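Local coordinates for uncharacterized conserved protein YjbQ/UPF0047 family, ortholog yugU B.subtilis (Clostridium acetobutylicum, PDB 1VMH) that is of unknown function but belongs to the YjbQ/UPF0047 family and forms a trimer with a sodium ion bound at the subunit junction in the crystal, at residues Y19-S24 against I30-L35; A59-N64 against R137-K142; S103-S108 against T129-P134. One frame throughout, in Å; residues are numbered along the deposited sequence.

Contact 1: residues Y19-S24 against I30-L35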
ATOM      1  N   TYR A  19      -1.869  17.254 -11.781  1.00 13.42           N
ATOM      2  CA  TYR A  19      -0.711  17.423 -12.630  1.00 14.88           C
ATOM      3  C   TYR A  19      -0.786  16.472 -13.798  1.00 14.55           C
ATOM      4  O   TYR A  19      -1.166  15.323 -13.656  1.00 16.28           O
ATOM      5  CB  TYR A  19       0.585  17.174 -11.870  1.00 14.78           C
ATOM      6  CG  TYR A  19       0.926  18.170 -10.801  1.00 16.01           C
ATOM      7  CD1 TYR A  19       1.468  19.404 -11.128  1.00 13.22           C
ATOM      8  CD2 TYR A  19       0.721  17.866  -9.470  1.00 15.18           C
ATOM      9  CE1 TYR A  19       1.833  20.293 -10.147  1.00 15.32           C
ATOM     10  CE2 TYR A  19       1.072  18.748  -8.479  1.00 15.31           C
ATOM     11  CZ  TYR A  19       1.638  19.961  -8.822  1.00 16.15           C
ATOM     12  OH  TYR A  19       2.017  20.855  -7.832  1.00 17.21           O
ATOM     13  N   SER A  20      -0.438  16.976 -14.973  1.00 15.39           N
ATOM     14  CA  SER A  20      -0.347  16.142 -16.170  1.00 16.06           C
ATOM     15  C   SER A  20       1.072  15.616 -16.312  1.00 19.26           C
ATOM     16  O   SER A  20       2.029  16.366 -16.114  1.00 24.08           O
ATOM     17  CB  SER A  20      -0.742  16.980 -17.394  1.00 18.78           C
ATOM     18  OG  SER A  20      -2.137  17.226 -17.337  1.00 23.65           O
ATOM     19  N   LEU A  21       1.210  14.347 -16.664  1.00 17.75           N
ATOM     20  CA  LEU A  21       2.508  13.714 -16.910  1.00 19.94           C
ATOM     21  C   LEU A  21       2.433  12.974 -18.207  1.00 20.89           C
ATOM     22  O   LEU A  21       1.455  12.270 -18.438  1.00 24.92           O
ATOM     23  CB  LEU A  21       2.806  12.668 -15.827  1.00 21.16           C
ATOM     24  CG  LEU A  21       2.690  13.085 -14.373  1.00 23.05           C
ATOM     25  CD1 LEU A  21       3.008  11.912 -13.453  1.00 20.13           C
ATOM     26  CD2 LEU A  21       3.633  14.273 -14.094  1.00 25.09           C
ATOM     27  N   LYS A  22       3.467  13.104 -19.043  1.00 20.36           N
ATOM     28  CA  LYS A  22       3.605  12.324 -20.249  1.00 22.01           C
ATOM     29  C   LYS A  22       4.661  11.271 -19.967  1.00 23.41           C
ATOM     30  O   LYS A  22       5.804  11.606 -19.653  1.00 27.92           O
ATOM     31  CB  LYS A  22       4.063  13.226 -21.409  1.00 19.55           C
ATOM     32  N   THR A  23       4.266  10.000 -19.969  1.00 18.90           N
ATOM     33  CA  THR A  23       5.205   8.906 -19.751  1.00 18.31           C
ATOM     34  C   THR A  23       5.764   8.482 -21.104  1.00 19.55           C
ATOM     35  O   THR A  23       5.106   8.648 -22.135  1.00 20.35           O
ATOM     36  CB  THR A  23       4.554   7.726 -18.977  1.00 16.74           C
ATOM     37  OG1 THR A  23       3.526   7.105 -19.754  1.00 16.80           O
ATOM     38  CG2 THR A  23       3.961   8.270 -17.661  1.00 21.58           C
ATOM     39  N   SER A  24       6.968   7.921 -21.088  1.00 21.52           N
ATOM     40  CA  SER A  24       7.711   7.693 -22.333  1.00 20.91           C
ATOM     41  C   SER A  24       8.188   6.250 -22.610  1.00 22.56           C
ATOM     42  O   SER A  24       8.652   5.953 -23.704  1.00 23.80           O
ATOM     43  CB  SER A  24       8.885   8.684 -22.429  1.00 22.66           C
ATOM     44  OG  SER A  24       9.736   8.576 -21.317  1.00 26.68           O
ATOM     45  N   ILE A  30       8.719   7.869 -12.412  1.00 14.39           N
ATOM     46  CA  ILE A  30       8.843   9.322 -12.585  1.00 14.34           C
ATOM     47  C   ILE A  30       8.831   9.975 -11.191  1.00 13.21           C
ATOM     48  O   ILE A  30       7.881   9.806 -10.410  1.00 13.01           O
ATOM     49  CB  ILE A  30       7.704   9.897 -13.460  1.00 13.92           C
ATOM     50  CG1 ILE A  30       7.740   9.241 -14.857  1.00 16.68           C
ATOM     51  CG2 ILE A  30       7.851  11.412 -13.537  1.00 16.16           C
ATOM     52  CD1 ILE A  30       6.824   8.060 -15.011  1.00 30.33           C
ATOM     53  N   ASP A  31       9.897  10.716 -10.864  1.00 13.42           N
ATOM     54  CA  ASP A  31      10.026  11.344  -9.553  1.00 12.71           C
ATOM     55  C   ASP A  31       9.175  12.608  -9.517  1.00 13.78           C
ATOM     56  O   ASP A  31       9.495  13.593 -10.179  1.00 14.38           O
ATOM     57  CB  ASP A  31      11.490  11.711  -9.296  1.00 14.49           C
ATOM     58  CG  ASP A  31      11.725  12.224  -7.895  1.00 18.51           C
ATOM     59  OD1 ASP A  31      10.797  12.725  -7.256  1.00 16.87           O
ATOM     60  OD2 ASP A  31      12.892  12.196  -7.454  1.00 18.89           O
ATOM     61  N   ILE A  32       8.080  12.548  -8.770  1.00 12.80           N
ATOM     62  CA  ILE A  32       7.133  13.641  -8.657  1.00 12.77           C
ATOM     63  C   ILE A  32       7.225  14.373  -7.335  1.00 12.51           C
ATOM     64  O   ILE A  32       6.347  15.176  -6.982  1.00 13.13           O
ATOM     65  CB  ILE A  32       5.683  13.172  -8.917  1.00 13.62           C
ATOM     66  CG1 ILE A  32       5.260  12.031  -7.971  1.00 11.74           C
ATOM     67  CG2 ILE A  32       5.590  12.707 -10.365  1.00 14.02           C
ATOM     68  CD1 ILE A  32       3.769  11.715  -8.000  1.00 14.06           C
ATOM     69  N   THR A  33       8.321  14.183  -6.608  1.00 13.00           N
ATOM     70  CA  THR A  33       8.486  14.803  -5.291  1.00 11.75           C
ATOM     71  C   THR A  33       8.304  16.318  -5.359  1.00 12.88           C
ATOM     72  O   THR A  33       7.603  16.900  -4.528  1.00 12.58           O
ATOM     73  CB  THR A  33       9.867  14.479  -4.673  1.00 14.23           C
ATOM     74  OG1 THR A  33      10.119  13.061  -4.735  1.00 13.63           O
ATOM     75  CG2 THR A  33       9.960  14.937  -3.261  1.00 13.77           C
ATOM     76  N   ASN A  34       8.891  16.981  -6.367  1.00 14.07           N
ATOM     77  CA  ASN A  34       8.779  18.439  -6.421  1.00 13.93           C
ATOM     78  C   ASN A  34       7.373  18.924  -6.763  1.00 13.80           C
ATOM     79  O   ASN A  34       6.984  20.008  -6.348  1.00 13.77           O
ATOM     80  CB  ASN A  34       9.773  19.071  -7.398  1.00 15.17           C
ATOM     81  CG  ASN A  34       9.852  20.575  -7.229  1.00 14.84           C
ATOM     82  OD1 ASN A  34      10.195  21.068  -6.131  1.00 18.33           O
ATOM     83  ND2 ASN A  34       9.463  21.326  -8.278  1.00 17.75           N
ATOM     84  N   LEU A  35       6.602  18.119  -7.497  1.00 13.19           N
ATOM     85  CA  LEU A  35       5.205  18.434  -7.776  1.00 13.60           C
ATOM     86  C   LEU A  35       4.440  18.399  -6.473  1.00 16.56           C
ATOM     87  O   LEU A  35       3.564  19.238  -6.217  1.00 13.80           O
ATOM     88  CB  LEU A  35       4.595  17.475  -8.796  1.00 14.97           C
ATOM     89  CG  LEU A  35       5.311  17.366 -10.146  1.00 15.41           C
ATOM     90  CD1 LEU A  35       4.572  16.352 -11.035  1.00 16.25           C
ATOM     91  CD2 LEU A  35       5.487  18.681 -10.848  1.00 17.02           C
TER
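The phenol ring of Tyr19 lies flat against Leu35, whose CB stands 3.8 Å from the ring centroid and only 13° off its normal, a CH-pi contact over the centre of the face. The branches of Leu35 extend over the same ring, Leu35 CD1 lying 4.1 Å from Tyr19 CG and Leu35 CD2 near Tyr19 CD1 and CE1. The hydroxyl points to the first turn of helix 33-43, where Tyr19 OH comes within 2.8 Å of Leu35 O, a weak hydrogen bond at most. With CG of Tyr19 anti to its carbonyl carbon (chi1 -67°), the ring runs alongside Leu35 and the two side chains pass in opposite directions.

Two residues along the strand, Leu21 continues the apolar seam. Its CD2 packs on Leu35 CD1 at 3.8 Å, while its CD1 touches Ile32 CG2. Thr23 adds its methyl, CG2 lying 3.9 Å from Ile30 CD1, whereas its OG1 is hydrogen-bonded to Glu130.

At the helix entry Asp31 OD1 takes the backbone N of Thr33 in an Asx turn and also the Thr33 hydroxyl, with Ile32 at the N-cap.

The contact thus lays edge strand 18-22 of one sheet against edge strand 28-31 of the other and the start of helix 33-43; Phe128 of strand 124-130 packs on Leu21 and Ile30, and Val139 of strand 136-143 on Tyr19 and Ile32.

Contact 2: residues A59-N64 against R137-K142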
ATOM      1  N   ALA A  59      -1.145   2.106 -13.457  1.00 12.84           N
ATOM      2  CA  ALA A  59      -0.039   2.827 -12.865  1.00 13.73           C
ATOM      3  C   ALA A  59      -0.324   2.950 -11.351  1.00 14.49           C
ATOM      4  O   ALA A  59      -1.410   2.637 -10.877  1.00 14.40           O
ATOM      5  CB  ALA A  59       0.146   4.158 -13.512  1.00 14.63           C
ATOM      6  N   GLY A  60       0.671   3.398 -10.609  1.00 14.43           N
ATOM      7  CA  GLY A  60       0.521   3.539  -9.181  1.00 13.17           C
ATOM      8  C   GLY A  60       1.477   4.584  -8.641  1.00 13.21           C
ATOM      9  O   GLY A  60       2.058   5.386  -9.400  1.00 13.34           O
ATOM     10  N   ILE A  61       1.559   4.621  -7.312  1.00 11.36           N
ATOM     11  CA  ILE A  61       2.439   5.558  -6.597  1.00 11.43           C
ATOM     12  C   ILE A  61       3.267   4.760  -5.606  1.00 12.44           C
ATOM     13  O   ILE A  61       2.738   3.890  -4.920  1.00 12.99           O
ATOM     14  CB  ILE A  61       1.648   6.626  -5.806  1.00 12.52           C
ATOM     15  CG1 ILE A  61       0.599   7.327  -6.694  1.00 14.60           C
ATOM     16  CG2 ILE A  61       2.590   7.617  -5.143  1.00 13.96           C
ATOM     17  CD1 ILE A  61       1.087   8.227  -7.795  1.00 15.00           C
ATOM     18  N   THR A  62       4.559   5.018  -5.527  1.00 12.34           N
ATOM     19  CA  THR A  62       5.371   4.434  -4.475  1.00 13.30           C
ATOM     20  C   THR A  62       6.367   5.443  -3.947  1.00 12.14           C
ATOM     21  O   THR A  62       6.510   6.514  -4.513  1.00 13.79           O
ATOM     22  CB  THR A  62       6.140   3.175  -4.945  1.00 13.89           C
ATOM     23  OG1 THR A  62       6.572   2.429  -3.777  1.00 13.49           O
ATOM     24  CG2 THR A  62       7.305   3.520  -5.822  1.00 14.49           C
ATOM     25  N   ILE A  63       7.035   5.127  -2.853  1.00 13.08           N
ATOM     26  CA  ILE A  63       8.093   6.021  -2.279  1.00 12.33           C
ATOM     27  C   ILE A  63       9.324   5.163  -2.172  1.00 13.07           C
ATOM     28  O   ILE A  63       9.248   4.079  -1.589  1.00 14.22           O
ATOM     29  CB  ILE A  63       7.641   6.592  -0.928  1.00 14.14           C
ATOM     30  CG1 ILE A  63       6.392   7.480  -1.129  1.00 14.32           C
ATOM     31  CG2 ILE A  63       8.743   7.365  -0.237  1.00 14.84           C
ATOM     32  CD1 ILE A  63       5.808   8.172   0.097  1.00 16.48           C
ATOM     33  N   ASN A  64      10.447   5.609  -2.713  1.00 12.17           N
ATOM     34  CA  ASN A  64      11.623   4.761  -2.688  1.00 13.58           C
ATOM     35  C   ASN A  64      12.847   5.616  -2.982  1.00 13.91           C
ATOM     36  O   ASN A  64      12.768   6.843  -3.030  1.00 13.51           O
ATOM     37  CB  ASN A  64      11.469   3.529  -3.602  1.00 16.13           C
ATOM     38  CG  ASN A  64      12.162   2.290  -3.045  1.00 13.74           C
ATOM     39  OD1 ASN A  64      13.374   2.314  -2.828  1.00 13.86           O
ATOM     40  ND2 ASN A  64      11.395   1.217  -2.785  1.00 16.19           N
ATOM     41  N   ARG A 137      -0.891  10.948 -18.695  1.00 15.75           N
ATOM     42  CA  ARG A 137      -1.342  10.562 -17.366  1.00 14.47           C
ATOM     43  C   ARG A 137      -1.609  11.778 -16.493  1.00 13.78           C
ATOM     44  O   ARG A 137      -1.178  12.890 -16.790  1.00 15.25           O
ATOM     45  CB  ARG A 137      -0.287   9.679 -16.672  1.00 13.72           C
ATOM     46  CG  ARG A 137       0.086   8.411 -17.415  1.00 15.04           C
ATOM     47  CD  ARG A 137      -1.089   7.482 -17.698  1.00 15.65           C
ATOM     48  NE  ARG A 137      -0.704   6.078 -17.669  1.00 16.29           N
ATOM     49  CZ  ARG A 137      -1.570   5.064 -17.642  1.00 16.32           C
ATOM     50  NH1 ARG A 137      -2.867   5.279 -17.763  1.00 15.05           N
ATOM     51  NH2 ARG A 137      -1.139   3.827 -17.504  1.00 15.47           N
ATOM     52  N   LYS A 138      -2.358  11.555 -15.422  1.00 15.48           N
ATOM     53  CA  LYS A 138      -2.621  12.534 -14.394  1.00 14.49           C
ATOM     54  C   LYS A 138      -2.225  11.937 -13.052  1.00 14.97           C
ATOM     55  O   LYS A 138      -2.254  10.718 -12.852  1.00 15.36           O
ATOM     56  CB  LYS A 138      -4.103  12.863 -14.372  1.00 18.58           C
ATOM     57  CG  LYS A 138      -4.604  13.557 -15.617  0.65 22.36           C
ATOM     58  CD  LYS A 138      -6.117  13.570 -15.648  0.65 25.84           C
ATOM     59  N   VAL A 139      -1.873  12.816 -12.137  1.00 14.13           N
ATOM     60  CA  VAL A 139      -1.736  12.502 -10.730  1.00 13.60           C
ATOM     61  C   VAL A 139      -2.399  13.600  -9.917  1.00 13.56           C
ATOM     62  O   VAL A 139      -2.352  14.793 -10.291  1.00 12.88           O
ATOM     63  CB  VAL A 139      -0.269  12.295 -10.344  1.00 14.08           C
ATOM     64  CG1 VAL A 139       0.575  13.541 -10.541  1.00 17.46           C
ATOM     65  CG2 VAL A 139      -0.125  11.748  -8.908  1.00 17.59           C
ATOM     66  N   PHE A 140      -3.059  13.196  -8.835  1.00 12.95           N
ATOM     67  CA  PHE A 140      -3.766  14.142  -7.980  1.00 12.35           C
ATOM     68  C   PHE A 140      -2.984  14.324  -6.693  1.00 14.07           C
ATOM     69  O   PHE A 140      -2.566  13.338  -6.105  1.00 13.96           O
ATOM     70  CB  PHE A 140      -5.167  13.618  -7.571  1.00 13.21           C
ATOM     71  CG  PHE A 140      -6.071  13.191  -8.719  1.00 13.20           C
ATOM     72  CD1 PHE A 140      -6.031  13.810  -9.959  1.00 15.15           C
ATOM     73  CD2 PHE A 140      -7.033  12.216  -8.523  1.00 13.68           C
ATOM     74  CE1 PHE A 140      -6.884  13.412 -10.984  1.00 18.03           C
ATOM     75  CE2 PHE A 140      -7.878  11.826  -9.521  1.00 15.34           C
ATOM     76  CZ  PHE A 140      -7.808  12.431 -10.748  1.00 15.94           C
ATOM     77  N   VAL A 141      -2.857  15.555  -6.208  1.00 13.52           N
ATOM     78  CA  VAL A 141      -2.217  15.840  -4.935  1.00 12.46           C
ATOM     79  C   VAL A 141      -3.200  16.644  -4.085  1.00 15.13           C
ATOM     80  O   VAL A 141      -3.666  17.705  -4.516  1.00 17.05           O
ATOM     81  CB  VAL A 141      -0.896  16.598  -5.136  1.00 14.89           C
ATOM     82  CG1 VAL A 141      -0.259  16.891  -3.784  1.00 17.60           C
ATOM     83  CG2 VAL A 141       0.056  15.796  -6.071  1.00 15.96           C
ATOM     84  N   LYS A 142      -3.533  16.119  -2.909  1.00 15.70           N
ATOM     85  CA  LYS A 142      -4.405  16.798  -1.967  1.00 15.41           C
ATOM     86  C   LYS A 142      -3.640  17.070  -0.690  1.00 13.49           C
ATOM     87  O   LYS A 142      -3.008  16.159  -0.168  1.00 16.01           O
ATOM     88  CB  LYS A 142      -5.648  15.979  -1.662  1.00 15.61           C
ATOM     89  CG  LYS A 142      -6.608  16.744  -0.782  1.00 18.63           C
ATOM     90  CD  LYS A 142      -7.977  16.085  -0.788  1.00 20.98           C
ATOM     91  CE  LYS A 142      -8.893  16.789   0.201  1.00 21.07           C
ATOM     92  NZ  LYS A 142      -9.333  18.066  -0.317  1.00 22.42           N
TER
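Ile61 and Val139 meet in the middle of a two-sheet beta core, the YjbQ-like fold, where strand 59-65 of the smaller antiparallel sheet faces strand 136-143 of the larger one. The pairing is between layers: CA atoms of Ile61 and Val139 are 9.1 Å apart, and no hydrogen bond joins the two segments.

Apolar packing comes first. Ile61 CD1 touches Val139 CG2 at 3.9 Å, the two side chains crossing at about a right angle. Val139 places CG2 anti to its backbone N, beside the carbonyl carbon, and this methyl is the one that meets the isoleucine. Both residues also rest on Val52 of strand 48-53, so the pair belongs to a larger hydrophobic cluster.

The second interaction sets an aliphatic group beside a charged one. The methyl of Ala59 approaches the Arg137 guanidinium obliquely, while the cation is held by other partners: NH2 forms a salt bridge with Glu130 and a hydrogen bond with Thr58. The buried guanidinium is thus matched by a carboxylate and by a hydroxyl.

Further along, the strands diverge into subunit interfaces. Thr62 and Asn64 hydrogen-bond to Ser103 of the second subunit, whereas Phe140 makes a cation-pi contact with Lys119 of the third subunit. Back at the other end of the contact, the bent arginine chain (chi1 and chi2 both -58°) brings NH2 to 4.2 Å from Ala59 CB.

Contact 3: residues S103-S108 against T129-P134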
ATOM      1  N   SER A 103      -1.459  -2.583  -8.490  1.00 14.48           N
ATOM      2  CA  SER A 103      -2.045  -2.910  -7.171  1.00 14.38           C
ATOM      3  C   SER A 103      -0.944  -3.163  -6.166  1.00 14.67           C
ATOM      4  O   SER A 103      -1.081  -2.842  -4.968  1.00 15.08           O
ATOM      5  CB  SER A 103      -2.986  -4.116  -7.234  1.00 14.71           C
ATOM      6  OG  SER A 103      -4.322  -3.712  -7.498  1.00 15.95           O
ATOM      7  N   LEU A 104       0.165  -3.747  -6.627  1.00 13.46           N
ATOM      8  CA  LEU A 104       1.287  -4.017  -5.729  1.00 15.24           C
ATOM      9  C   LEU A 104       1.979  -2.773  -5.231  1.00 13.73           C
ATOM     10  O   LEU A 104       2.411  -2.707  -4.056  1.00 13.89           O
ATOM     11  CB  LEU A 104       2.322  -4.932  -6.380  1.00 13.48           C
ATOM     12  CG  LEU A 104       1.910  -6.373  -6.683  1.00 15.35           C
ATOM     13  CD1 LEU A 104       2.929  -7.136  -7.526  1.00 16.54           C
ATOM     14  CD2 LEU A 104       1.618  -7.157  -5.441  1.00 17.41           C
ATOM     15  N   MET A 105       2.136  -1.782  -6.085  1.00 13.50           N
ATOM     16  CA  MET A 105       2.711  -0.495  -5.645  1.00 13.00           C
ATOM     17  C   MET A 105       1.722   0.278  -4.792  1.00 13.93           C
ATOM     18  O   MET A 105       2.087   0.876  -3.762  1.00 15.36           O
ATOM     19  CB  MET A 105       3.138   0.358  -6.853  1.00 13.06           C
ATOM     20  CG  MET A 105       4.260  -0.254  -7.672  1.00 13.78           C
ATOM     21  SD  MET A 105       5.823  -0.453  -6.788  1.00 15.15           S
ATOM     22  CE  MET A 105       5.681  -2.153  -6.220  1.00 15.72           C
ATOM     23  N   GLY A 106       0.465   0.310  -5.212  1.00 14.02           N
ATOM     24  CA  GLY A 106      -0.562   1.078  -4.576  1.00 15.07           C
ATOM     25  C   GLY A 106      -1.107   2.214  -5.416  1.00 13.99           C
ATOM     26  O   GLY A 106      -0.432   2.772  -6.277  1.00 14.03           O
ATOM     27  N   SER A 107      -2.367   2.551  -5.131  1.00 12.09           N
ATOM     28  CA  SER A 107      -3.082   3.626  -5.813  1.00 12.54           C
ATOM     29  C   SER A 107      -2.787   5.002  -5.228  1.00 13.32           C
ATOM     30  O   SER A 107      -2.987   5.998  -5.920  1.00 13.09           O
ATOM     31  CB  SER A 107      -4.594   3.350  -5.765  1.00 13.27           C
ATOM     32  OG  SER A 107      -5.039   3.171  -4.410  1.00 14.14           O
ATOM     33  N   SER A 108      -2.228   5.069  -4.028  1.00 13.52           N
ATOM     34  CA  SER A 108      -1.864   6.337  -3.405  1.00 13.86           C
ATOM     35  C   SER A 108      -0.780   6.124  -2.387  1.00 15.40           C
ATOM     36  O   SER A 108      -0.534   5.005  -1.910  1.00 14.99           O
ATOM     37  CB  SER A 108      -3.077   6.980  -2.728  1.00 15.10           C
ATOM     38  OG  SER A 108      -3.442   6.274  -1.547  1.00 16.83           O
ATOM     39  N   THR A 129       4.533   5.377 -10.795  1.00 13.31           N
ATOM     40  CA  THR A 129       5.042   4.142 -11.366  1.00 13.18           C
ATOM     41  C   THR A 129       4.161   3.759 -12.573  1.00 13.32           C
ATOM     42  O   THR A 129       3.049   3.222 -12.421  1.00 13.80           O
ATOM     43  CB  THR A 129       5.118   2.970 -10.337  1.00 14.04           C
ATOM     44  OG1 THR A 129       3.803   2.658  -9.858  1.00 14.30           O
ATOM     45  CG2 THR A 129       5.887   3.444  -9.088  1.00 14.85           C
ATOM     46  N   GLU A 130       4.663   4.034 -13.777  1.00 13.31           N
ATOM     47  CA  GLU A 130       3.972   3.693 -14.998  1.00 13.57           C
ATOM     48  C   GLU A 130       4.245   2.252 -15.328  1.00 13.91           C
ATOM     49  O   GLU A 130       5.412   1.869 -15.427  1.00 16.08           O
ATOM     50  CB  GLU A 130       4.464   4.599 -16.129  1.00 14.79           C
ATOM     51  CG  GLU A 130       3.950   4.217 -17.527  1.00 12.30           C
ATOM     52  CD  GLU A 130       2.467   4.449 -17.631  1.00 14.63           C
ATOM     53  OE1 GLU A 130       1.694   3.593 -17.173  1.00 15.32           O
ATOM     54  OE2 GLU A 130       2.056   5.489 -18.190  1.00 17.21           O
ATOM     55  N   PHE A 131       3.186   1.478 -15.597  1.00 14.09           N
ATOM     56  CA  PHE A 131       3.333   0.123 -16.119  1.00 13.05           C
ATOM     57  C   PHE A 131       2.736  -0.164 -17.515  1.00 12.62           C
ATOM     58  O   PHE A 131       2.871  -1.295 -18.015  1.00 14.23           O
ATOM     59  CB  PHE A 131       2.825  -0.887 -15.103  1.00 12.72           C
ATOM     60  CG  PHE A 131       3.568  -0.815 -13.787  1.00 14.56           C
ATOM     61  CD1 PHE A 131       4.921  -1.136 -13.722  1.00 13.69           C
ATOM     62  CD2 PHE A 131       2.918  -0.401 -12.632  1.00 15.58           C
ATOM     63  CE1 PHE A 131       5.612  -1.083 -12.513  1.00 15.45           C
ATOM     64  CE2 PHE A 131       3.604  -0.334 -11.415  1.00 15.35           C
ATOM     65  CZ  PHE A 131       4.929  -0.656 -11.362  1.00 14.69           C
ATOM     66  N   ASP A 132       2.097   0.831 -18.117  1.00 14.88           N
ATOM     67  CA  ASP A 132       1.514   0.715 -19.477  1.00 14.81           C
ATOM     68  C   ASP A 132       1.661   1.990 -20.282  1.00 18.15           C
ATOM     69  O   ASP A 132       0.692   2.498 -20.845  1.00 17.07           O
ATOM     70  CB  ASP A 132       0.044   0.304 -19.402  1.00 14.08           C
ATOM     71  CG  ASP A 132      -0.517  -0.122 -20.761  1.00 18.09           C
ATOM     72  OD1 ASP A 132       0.236  -0.673 -21.597  1.00 21.70           O
ATOM     73  OD2 ASP A 132      -1.729   0.083 -20.957  1.00 19.12           O
ATOM     74  N   GLY A 133       2.879   2.523 -20.325  1.00 17.86           N
ATOM     75  CA  GLY A 133       3.141   3.725 -21.118  1.00 17.79           C
ATOM     76  C   GLY A 133       3.508   3.354 -22.544  1.00 17.80           C
ATOM     77  O   GLY A 133       3.576   2.179 -22.878  1.00 18.39           O
ATOM     78  N   PRO A 134       3.774   4.360 -23.381  1.00 17.87           N
ATOM     79  CA  PRO A 134       3.733   5.801 -23.118  1.00 16.16           C
ATOM     80  C   PRO A 134       2.301   6.333 -23.211  1.00 19.61           C
ATOM     81  O   PRO A 134       1.551   6.002 -24.142  1.00 19.15           O
ATOM     82  CB  PRO A 134       4.610   6.368 -24.238  1.00 17.86           C
ATOM     83  CG  PRO A 134       4.389   5.446 -25.359  1.00 21.34           C
ATOM     84  CD  PRO A 134       4.210   4.080 -24.762  1.00 20.79           C
TER
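Met105 reaches from the last turn of helix 96-105 with CG at the rim of the Phe131 ring. This methylene lies near the ring plane, 3.8 Å from Phe131 CZ and equally far from CE2, and the two side chains cross at about a right angle. The edge of the phenyl group therefore does the touching; the methionine chain, bent at chi2 and chi3, leaves SD farther from the ring than CG. The same CG is 3.7 Å from Thr129 OG1, whose hydroxyl also lies 3.8 Å from Met105 CB. Thr129 holds OG1 between its backbone N and carbonyl carbon (chi1 62°), which turns the oxygen toward the methionine.

Beyond Met105 the helix ends at Gly106, which has positive phi.

The turn after strand 124-130 is fixed by a side chain: Glu130 OE1 accepts the backbone N of Asp132 at 2.9 Å, with the donor 47° above the carboxylate plane. The same carboxylate takes the Arg137 salt bridge on OE1 and the Thr23 hydrogen bond on OE2.

Next to Met105, the Leu104 carbonyl oxygens of all three subunits bind the sodium ion, and Met105 packs on Ser103 of the second subunit. With no hydrogen bond or charge pair between the two segments, their contact is van der Waals packing, while both are hydrogen-bonded through the backbone to strand 59-65, Gly106 to Ile61 and Thr129 to Gly60.

Contact 2 and contact 3 are buried, whereas contact 1 is partly buried, at the edge strands of the two sheets. Contacts 1 and 2 both bridge the sheets and share strand pairing, since Leu21 O meets Arg137 N at 2.7 Å. Contacts 2 and 3 are likewise joined through neighbouring strands 59-65 and 124-130. Chemistry follows place: contact 1 sets an aromatic face on Leu35 beside an aliphatic seam, contact 2 has a branched aliphatic pair and a buried arginine, and contact 3 sets methionine against a ring edge near the sodium. Glu130, on strand 124-130, is the polar element common to all three. Contacts 2 and 3 also meet other subunits of the trimer, which contact 1 does not.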